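Local coordinates for protein putative adhesin (Parabacteroides distasonis, PDB 3LJY) that is of unproven function but, as a putative auto-transporter adhesin and lipoprotein of a gut bacterium, probably takes part in cell adhesion, at residues Phe100-Pro105 against Val121-Thr126. Residues are numbered along the deposited sequence; the frame is centred on the assembly and turned at random.
Sequences FMVNSP and VQLKET
F100, M101 and V102 pair in parallel with V121, Q122 and L123 on successive coils of a parallel beta-solenoid, consistent with the pectate-lyase-like clan of this adhesin domain. The two short strands run 5° from parallel with their axes 4.7 Å apart. Three backbone bonds stitch them: Q122 N to F100 O, V102 N to Q122 O, and K124 N to V102 O at 3.1 Å. K124 is the side chain to follow. K124 CB sits 3.5 Å from V102 O, and CG, anti to its own carbonyl carbon (chi1 -72°), still runs by that oxygen. Beyond CG the chain is extended and climbs to the neighbouring coil, where K124 CD passes 3.3 Å from N103 OD1. K124 CE nears both N103 OD1 and M101 CG. K124 NZ then donates to N103 OD1 at 3.0 Å, tilted 17° from the carbonyl plane. K124 NZ also lies 3.6 Å from M101 SE. The other end of the N103 amide, ND2, bonds N34 OD1 one strand further on, which should fix the flip of the group. M101, a selenomethionine, lies alongside Q122, whose NE2 bonds N99 OD1. On the buried face, V102 CG2 presses on L123 CD2 at 3.5 Å, while V121 CG1 meets the F100 ring at its edge; strands 91-94 and 110-115 pack against this face. Further along, E125 CB packs over one face of the S104-P105 peptide, and a water bridges the coils, donating to S104 O and accepting from E125 N at 3.0 Å.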
loop_
_atom_site.group_PDB
_atom_site.type_symbol
_atom_site.label_atom_id
_atom_site.label_comp_id
_atom_site.label_asym_id
_atom_site.label_seq_id
_atom_site.Cartn_x
_atom_site.Cartn_y
_atom_site.Cartn_z
ATOM N N PHE A 100 -4.689 -0.004 6.218
ATOM C CA PHE A 100 -3.896 1.202 6.290
ATOM C C PHE A 100 -4.439 2.245 5.305
ATOM O O PHE A 100 -4.496 2.009 4.123
ATOM C CB PHE A 100 -2.425 0.884 6.021
ATOM C CG PHE A 100 -1.516 2.095 6.106
ATOM C CD1 PHE A 100 -1.238 2.687 7.321
ATOM C CD2 PHE A 100 -0.956 2.632 4.982
ATOM C CE1 PHE A 100 -0.419 3.800 7.411
ATOM C CE2 PHE A 100 -0.132 3.747 5.060
ATOM C CZ PHE A 100 0.130 4.337 6.278
HETATM N N MSE A 101 -4.900 3.382 5.814
HETATM C CA MSE A 101 -5.552 4.402 4.976
HETATM C C MSE A 101 -4.846 5.711 5.117
HETATM O O MSE A 101 -4.687 6.175 6.222
HETATM C CB MSE A 101 -7.015 4.558 5.382
HETATM C CG MSE A 101 -7.789 3.303 5.098
HETATM SE SE MSE A 101 -9.468 3.076 5.968
HETATM C CE MSE A 101 -8.836 2.738 7.757
ATOM N N VAL A 102 -4.388 6.268 3.995
ATOM C CA VAL A 102 -3.873 7.649 3.939
ATOM C C VAL A 102 -5.006 8.499 3.423
ATOM O O VAL A 102 -5.449 8.304 2.317
ATOM C CB VAL A 102 -2.604 7.790 3.080
ATOM C CG1 VAL A 102 -2.194 9.301 2.894
ATOM C CG2 VAL A 102 -1.457 6.969 3.705
ATOM N N ASN A 103 -5.480 9.414 4.269
ATOM C CA ASN A 103 -6.708 10.154 4.035
ATOM C C ASN A 103 -6.483 11.583 3.593
ATOM O O ASN A 103 -7.453 12.306 3.457
ATOM C CB ASN A 103 -7.577 10.170 5.310
ATOM C CG ASN A 103 -8.007 8.800 5.725
ATOM O OD1 ASN A 103 -8.422 8.008 4.880
ATOM N ND2 ASN A 103 -7.879 8.487 7.005
ATOM N N SER A 104 -5.219 11.983 3.403
ATOM C CA SER A 104 -4.873 13.305 2.915
ATOM C C SER A 104 -4.096 13.131 1.624
ATOM O O SER A 104 -3.649 12.045 1.327
ATOM C CB SER A 104 -3.951 13.986 3.899
ATOM O OG SER A 104 -2.732 13.264 3.936
ATOM N N PRO A 105 -3.917 14.219 0.853
ATOM C CA PRO A 105 -2.874 14.193 -0.138
ATOM C C PRO A 105 -1.568 13.781 0.511
ATOM O O PRO A 105 -1.394 13.977 1.723
ATOM C CB PRO A 105 -2.812 15.640 -0.599
ATOM C CG PRO A 105 -4.159 16.184 -0.347
ATOM C CD PRO A 105 -4.644 15.506 0.861
ATOM N N VAL A 121 -4.027 -1.656 1.823
ATOM C CA VAL A 121 -3.571 -0.268 1.824
ATOM C C VAL A 121 -4.476 0.557 0.893
ATOM O O VAL A 121 -4.758 0.118 -0.210
ATOM C CB VAL A 121 -2.123 -0.168 1.373
ATOM C CG1 VAL A 121 -1.717 1.294 1.065
ATOM C CG2 VAL A 121 -1.199 -0.875 2.382
ATOM N N GLN A 122 -4.923 1.732 1.362
ATOM C CA GLN A 122 -5.725 2.682 0.565
ATOM C C GLN A 122 -5.116 4.087 0.587
ATOM O O GLN A 122 -5.154 4.740 1.609
ATOM C CB GLN A 122 -7.140 2.767 1.110
ATOM C CG GLN A 122 -7.741 1.400 1.443
ATOM C CD GLN A 122 -9.215 1.474 1.767
ATOM O OE1 GLN A 122 -9.986 2.048 1.008
ATOM N NE2 GLN A 122 -9.617 0.874 2.890
ATOM N N LEU A 123 -4.526 4.529 -0.525
ATOM C CA LEU A 123 -4.065 5.915 -0.656
ATOM C C LEU A 123 -5.129 6.652 -1.408
ATOM O O LEU A 123 -5.221 6.529 -2.634
ATOM C CB LEU A 123 -2.706 6.045 -1.351
ATOM C CG LEU A 123 -1.665 5.033 -0.832
ATOM C CD1 LEU A 123 -0.368 5.055 -1.668
ATOM C CD2 LEU A 123 -1.362 5.195 0.665
ATOM N N LYS A 124 -5.914 7.434 -0.656
ATOM C CA LYS A 124 -7.212 7.925 -1.112
ATOM C C LYS A 124 -7.155 9.231 -1.861
ATOM O O LYS A 124 -8.029 9.496 -2.662
ATOM C CB LYS A 124 -8.161 8.087 0.075
ATOM C CG LYS A 124 -8.605 6.790 0.616
ATOM C CD LYS A 124 -9.341 7.002 1.897
ATOM C CE LYS A 124 -9.845 5.700 2.467
ATOM N NZ LYS A 124 -10.240 5.887 3.915
ATOM N N GLU A 125 -6.153 10.055 -1.567
ATOM C CA GLU A 125 -6.003 11.368 -2.216
ATOM C C GLU A 125 -4.709 11.394 -3.017
ATOM O O GLU A 125 -3.878 10.479 -2.917
ATOM C CB GLU A 125 -5.976 12.504 -1.178
ATOM C CG GLU A 125 -7.119 12.514 -0.183
ATOM C CD GLU A 125 -8.501 12.711 -0.825
ATOM O OE1 GLU A 125 -8.601 13.358 -1.895
ATOM O OE2 GLU A 125 -9.496 12.190 -0.258
ATOM N N THR A 126 -4.516 12.472 -3.764
ATOM C CA THR A 126 -3.416 12.558 -4.717
ATOM C C THR A 126 -2.074 12.360 -4.014
ATOM O O THR A 126 -1.776 13.039 -3.029
ATOM C CB THR A 126 -3.458 13.906 -5.470
ATOM O OG1 THR A 126 -4.783 14.102 -5.955
ATOM C CG2 THR A 126 -2.477 13.954 -6.684
HETATM O O HOH W 1 -3.500 9.844 -0.286
#